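Local atomic coordinates of relik capsid n-terminal domain (Oryctolagus cuniculus, PDB entry 2XGU), a protein that probably forms part of the capsid shell of the rabbit endogenous lentivirus as its capsid protein's N-terminal domain and, as in related lentiviruses, may bind host cyclophilin. Residues Phe47-Asp51 with Leu107-Ala113; Leu97-Ile102 with Arg116-Ala120. One frame throughout, in Å; residues are numbered along the deposited sequence. Where two conformers were deposited one is given.

Contact 1: residues Phe47-Asp51 with Leu107-Ala113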
loop_
_atom_site.group_PDB
_atom_site.type_symbol
_atom_site.label_atom_id
_atom_site.label_comp_id
_atom_site.label_asym_id
_atom_site.label_seq_id
_atom_site.Cartn_x
_atom_site.Cartn_y
_atom_site.Cartn_z
ATOM N N PHE A 47 11.576 -4.945 10.884
ATOM C CA PHE A 47 11.563 -6.394 10.631
ATOM C C PHE A 47 12.385 -6.726 9.394
ATOM O O PHE A 47 12.370 -5.981 8.409
ATOM C CB PHE A 47 10.135 -6.894 10.387
ATOM C CG PHE A 47 9.389 -7.292 11.632
ATOM C CD1 PHE A 47 9.684 -6.732 12.863
ATOM C CD2 PHE A 47 8.374 -8.243 11.551
ATOM C CE1 PHE A 47 8.973 -7.119 14.008
ATOM C CE2 PHE A 47 7.673 -8.630 12.686
ATOM C CZ PHE A 47 7.978 -8.065 13.905
ATOM N N THR A 48 13.051 -7.879 9.399
ATOM C CA THR A 48 13.622 -8.392 8.153
ATOM C C THR A 48 12.528 -9.104 7.348
ATOM O O THR A 48 11.411 -9.316 7.831
ATOM C CB THR A 48 14.739 -9.412 8.424
ATOM O OG1 THR A 48 14.153 -10.629 8.922
ATOM C CG2 THR A 48 15.732 -8.871 9.439
ATOM N N SER A 49 12.833 -9.467 6.107
ATOM C CA SER A 49 11.872 -10.196 5.299
ATOM C C SER A 49 11.556 -11.561 5.924
ATOM O O SER A 49 10.418 -12.042 5.855
ATOM C CB SER A 49 12.372 -10.312 3.854
ATOM O OG SER A 49 12.603 -9.010 3.332
ATOM N N VAL A 50 12.554 -12.178 6.546
ATOM C CA VAL A 50 12.332 -13.447 7.246
ATOM C C VAL A 50 11.363 -13.281 8.435
ATOM O O VAL A 50 10.472 -14.113 8.641
ATOM C CB VAL A 50 13.662 -14.077 7.709
ATOM C CG1 VAL A 50 13.404 -15.285 8.605
ATOM C CG2 VAL A 50 14.500 -14.493 6.484
ATOM N N ASP A 51 11.535 -12.215 9.211
ATOM C CA ASP A 51 10.618 -11.886 10.295
ATOM C C ASP A 51 9.181 -11.710 9.773
ATOM O O ASP A 51 8.224 -12.168 10.395
ATOM C CB ASP A 51 11.021 -10.567 10.961
ATOM C CG ASP A 51 12.364 -10.626 11.667
ATOM O OD1 ASP A 51 12.788 -11.702 12.118
ATOM O OD2 ASP A 51 13.008 -9.553 11.807
ATOM N N LEU A 107 16.816 -17.134 2.338
ATOM C CA LEU A 107 17.739 -16.428 3.215
ATOM C C LEU A 107 17.694 -16.993 4.626
ATOM O O LEU A 107 16.622 -17.315 5.136
ATOM C CB LEU A 107 17.417 -14.926 3.260
ATOM C CG LEU A 107 17.439 -14.156 1.942
ATOM C CD1 LEU A 107 17.223 -12.673 2.222
ATOM C CD2 LEU A 107 18.755 -14.389 1.196
ATOM N N SER A 108 18.858 -17.108 5.259
ATOM C CA SER A 108 18.902 -17.424 6.680
ATOM C C SER A 108 18.477 -16.165 7.430
ATOM O O SER A 108 18.540 -15.063 6.872
ATOM C CB SER A 108 20.313 -17.846 7.104
ATOM O OG SER A 108 21.225 -16.757 7.093
ATOM N N PRO A 109 18.038 -16.309 8.688
ATOM C CA PRO A 109 17.675 -15.107 9.447
ATOM C C PRO A 109 18.848 -14.136 9.560
ATOM O O PRO A 109 18.640 -12.929 9.449
ATOM C CB PRO A 109 17.308 -15.663 10.824
ATOM C CG PRO A 109 16.843 -17.060 10.548
ATOM C CD PRO A 109 17.682 -17.548 9.403
ATOM N N GLU A 110 20.053 -14.660 9.777
ATOM C CA GLU A 110 21.256 -13.843 9.847
ATOM C C GLU A 110 21.498 -13.116 8.529
ATOM O O GLU A 110 21.763 -11.908 8.508
ATOM C CB GLU A 110 22.468 -14.718 10.192
ATOM C CG GLU A 110 22.408 -15.370 11.574
ATOM C CD GLU A 110 21.377 -16.488 11.680
ATOM O OE1 GLU A 110 21.033 -17.106 10.648
ATOM O OE2 GLU A 110 20.918 -16.756 12.811
ATOM N N GLU A 111 21.423 -13.854 7.425
ATOM C CA GLU A 111 21.622 -13.246 6.110
ATOM C C GLU A 111 20.645 -12.107 5.874
ATOM O O GLU A 111 21.042 -11.026 5.431
ATOM C CB GLU A 111 21.458 -14.283 4.999
ATOM C CG GLU A 111 22.682 -15.143 4.773
ATOM C CD GLU A 111 22.418 -16.265 3.793
ATOM O OE1 GLU A 111 23.387 -16.736 3.155
ATOM O OE2 GLU A 111 21.244 -16.678 3.663
ATOM N N ALA A 112 19.372 -12.351 6.173
ATOM C CA ALA A 112 18.319 -11.369 5.935
ATOM C C ALA A 112 18.475 -10.106 6.791
ATOM O O ALA A 112 17.904 -9.062 6.474
ATOM C CB ALA A 112 16.951 -12.009 6.184
ATOM N N ALA A 113 19.254 -10.207 7.862
ATOM C CA ALA A 113 19.460 -9.081 8.764
ATOM C C ALA A 113 20.696 -8.254 8.388
ATOM O O ALA A 113 20.988 -7.240 9.025
ATOM C CB ALA A 113 19.564 -9.588 10.199
HETATM O O HOH W 1 15.984 -12.350 9.755
HETATM O O HOH W 2 15.470 -9.120 4.919
#
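Thr48 and Val50 face Ala112 across a contact whose flat groups are two carboxylates, each accepting a backbone N-H of its own segment. The Asp51 carboxylate takes Thr48 N on OD2 from above its plane, 38° out, and its OD1 also bonds Tyr11 OH of the hairpin. The Glu111 carboxylate is met at OE2 by Ser108 N, on the anti side and 22° out of plane. Across the contact the touching is mostly by methyl groups, against alkyl carbons and backbone carbonyls. Val50 has CG1 trans to its backbone N (chi1 172°), which sets CG2 3.5 Å from Ala112 CB and 3.8 Å from Leu107 O, while CG1 reaches Pro109 CG at 4.3 Å. Thr48 CG2 lies 3.7 Å from Ala112 O and 3.8 Å from Ala113 CA. No direct hydrogen bond crosses; two waters do the bridging. One lies 2.6 Å from Thr48 OG1 and donates to Pro109 O at 2.7 Å; the other accepts from Ser49 N and donates to Ala112 O. Reciprocal bonds, Thr48 with Asp51 and Ser108 with Glu111, form capping boxes at the starts of helices 49-57 and 109-112, which methyls and waters join in this lentiviral capsid domain.

Contact 2: residues Leu97-Ile102 with Arg116-Ala120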
loop_
_atom_site.group_PDB
_atom_site.type_symbol
_atom_site.label_atom_id
_atom_site.label_comp_id
_atom_site.label_asym_id
_atom_site.label_seq_id
_atom_site.Cartn_x
_atom_site.Cartn_y
_atom_site.Cartn_z
ATOM N N LEU A 97 18.464 -6.053 -6.143
ATOM C CA LEU A 97 18.049 -7.403 -5.812
ATOM C C LEU A 97 16.869 -7.921 -6.627
ATOM O O LEU A 97 16.109 -7.139 -7.204
ATOM C CB LEU A 97 17.740 -7.485 -4.322
ATOM C CG LEU A 97 18.940 -7.149 -3.429
ATOM C CD1 LEU A 97 18.503 -6.893 -2.003
ATOM C CD2 LEU A 97 19.976 -8.258 -3.477
ATOM N N THR A 98 16.752 -9.244 -6.703
ATOM C CA THR A 98 15.596 -9.869 -7.331
ATOM C C THR A 98 14.415 -9.838 -6.364
ATOM O O THR A 98 14.583 -9.629 -5.153
ATOM C CB THR A 98 15.851 -11.343 -7.678
ATOM O OG1 THR A 98 15.984 -12.091 -6.464
ATOM C CG2 THR A 98 17.118 -11.507 -8.527
ATOM N N SER A 99 13.217 -10.081 -6.875
ATOM C CA SER A 99 12.072 -10.126 -5.977
ATOM C C SER A 99 12.205 -11.251 -4.960
ATOM O O SER A 99 11.765 -11.094 -3.816
ATOM C CB SER A 99 10.732 -10.203 -6.726
ATOM O OG SER A 99 10.522 -11.474 -7.312
ATOM N N ASP A 100 12.805 -12.377 -5.355
ATOM C CA ASP A 100 12.960 -13.487 -4.404
ATOM C C ASP A 100 13.803 -13.027 -3.223
ATOM O O ASP A 100 13.461 -13.276 -2.062
ATOM C CB ASP A 100 13.618 -14.701 -5.069
ATOM C CG ASP A 100 12.620 -15.621 -5.776
ATOM O OD1 ASP A 100 11.397 -15.462 -5.597
ATOM O OD2 ASP A 100 13.084 -16.522 -6.508
ATOM N N GLN A 101 14.884 -12.309 -3.512
ATOM C CA GLN A 101 15.757 -11.783 -2.472
ATOM C C GLN A 101 15.040 -10.750 -1.600
ATOM O O GLN A 101 15.182 -10.741 -0.379
ATOM C CB GLN A 101 17.016 -11.168 -3.098
ATOM C CG GLN A 101 17.945 -12.205 -3.729
ATOM C CD GLN A 101 19.141 -11.584 -4.426
ATOM O OE1 GLN A 101 20.291 -11.927 -4.138
ATOM N NE2 GLN A 101 18.878 -10.672 -5.354
ATOM N N ILE A 102 14.276 -9.868 -2.236
ATOM C CA ILE A 102 13.516 -8.873 -1.489
ATOM C C ILE A 102 12.521 -9.542 -0.532
ATOM O O ILE A 102 12.360 -9.100 0.609
ATOM C CB ILE A 102 12.841 -7.863 -2.450
ATOM C CG1 ILE A 102 13.900 -6.980 -3.106
ATOM C CG2 ILE A 102 11.798 -7.013 -1.736
ATOM C CD1 ILE A 102 13.431 -6.344 -4.402
ATOM N N ARG A 116 23.330 -5.839 3.249
ATOM C CA ARG A 116 22.987 -6.054 1.847
ATOM C C ARG A 116 21.473 -6.002 1.631
ATOM O O ARG A 116 21.003 -5.712 0.528
ATOM C CB ARG A 116 23.537 -7.399 1.359
ATOM C CG ARG A 116 23.254 -7.690 -0.104
ATOM C CD ARG A 116 23.730 -9.080 -0.524
ATOM N NE ARG A 116 23.493 -9.315 -1.947
ATOM C CZ ARG A 116 23.426 -10.518 -2.508
ATOM N NH1 ARG A 116 23.573 -11.608 -1.763
ATOM N NH2 ARG A 116 23.204 -10.634 -3.811
ATOM N N PHE A 117 20.723 -6.297 2.691
ATOM C CA PHE A 117 19.269 -6.390 2.605
ATOM C C PHE A 117 18.525 -5.300 3.387
ATOM O O PHE A 117 17.312 -5.379 3.556
ATOM C CB PHE A 117 18.807 -7.788 3.043
ATOM C CG PHE A 117 19.319 -8.891 2.163
ATOM C CD1 PHE A 117 18.730 -9.140 0.937
ATOM C CD2 PHE A 117 20.386 -9.674 2.559
ATOM C CE1 PHE A 117 19.204 -10.152 0.115
ATOM C CE2 PHE A 117 20.859 -10.694 1.747
ATOM C CZ PHE A 117 20.269 -10.927 0.522
ATOM N N ALA A 118 19.239 -4.266 3.829
ATOM C CA ALA A 118 18.630 -3.201 4.638
ATOM C C ALA A 118 17.519 -2.456 3.897
ATOM O O ALA A 118 16.401 -2.315 4.396
ATOM C CB ALA A 118 19.695 -2.224 5.122
ATOM N N ASP A 119 17.829 -1.964 2.703
ATOM C CA ASP A 119 16.796 -1.358 1.881
ATOM C C ASP A 119 15.756 -2.408 1.460
ATOM O O ASP A 119 14.561 -2.111 1.400
ATOM C CB ASP A 119 17.399 -0.659 0.665
ATOM C CG ASP A 119 16.352 -0.037 -0.219
ATOM O OD1 ASP A 119 15.622 0.861 0.256
ATOM O OD2 ASP A 119 16.239 -0.473 -1.375
ATOM N N ALA A 120 16.198 -3.627 1.169
ATOM C CA ALA A 120 15.290 -4.666 0.679
ATOM C C ALA A 120 14.185 -5.016 1.669
ATOM O O ALA A 120 13.038 -5.191 1.269
ATOM C CB ALA A 120 16.068 -5.910 0.314
#
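Leu97 carries its side chain into segment 116-120, beginning with a CB that points toward it. Its first torsion (chi1 -60°) puts CG beside the backbone N, and beyond CG the two methyls part to different neighbours. CD1 does most of the touching: it lies 3.5 Å from Ala120 CB, 3.7 Å from Phe117 CD1 and 3.7 Å from Arg116 O, the leucine and phenylalanine side chains crossing at about a right angle. The other methyl, CD2, comes 4.0 Å from both NH2 and NE of Arg116, the latter a buried nitrogen without a hydrogen-bond partner in the model. In the helical fold of lentiviral capsid N-terminal domains this is where the long loop following helix 63-83, which probably corresponds to the cyclophilin-binding loop of HIV-1, returns to the helix bundle through the short helix 99-102. Thr98 caps that helix, OG1 accepting from Gln101 N at 3.2 Å. Four residues on from Leu97, in the helix, Gln101 CB sits at the edge of the Phe117 ring, near its plane and 4.0 Å from CE1. Deeper in, Ile102 CG2 rests 3.7 Å from Ala120 O, with Leu123, Tyr124 and Trp127 of helix 118-134 and Trp80 also touching its side chain.

How the contacts relate
From the N terminus, the chain passes the hairpin 2-11 and two helices before segment 47-51 opens contact 1, which closes only at 107-113, after 55 residues that include helix 63-83. Contact 2 opens within that span at 97-102 and closes beyond it at 116-120, a loop of 13 residues containing helix 109-112. The segments alternate, so the two loops cross. Their centres lie 10 Å apart, and they touch: Ser49 OG probably hydrogen-bonds Ile102 O at 2.7 Å, and Leu107 CD1 packs 3.8 Å from Gln101 O. Together they tie the starts of helices 49-57 and 118-134 to the short helices 99-102 and 109-112.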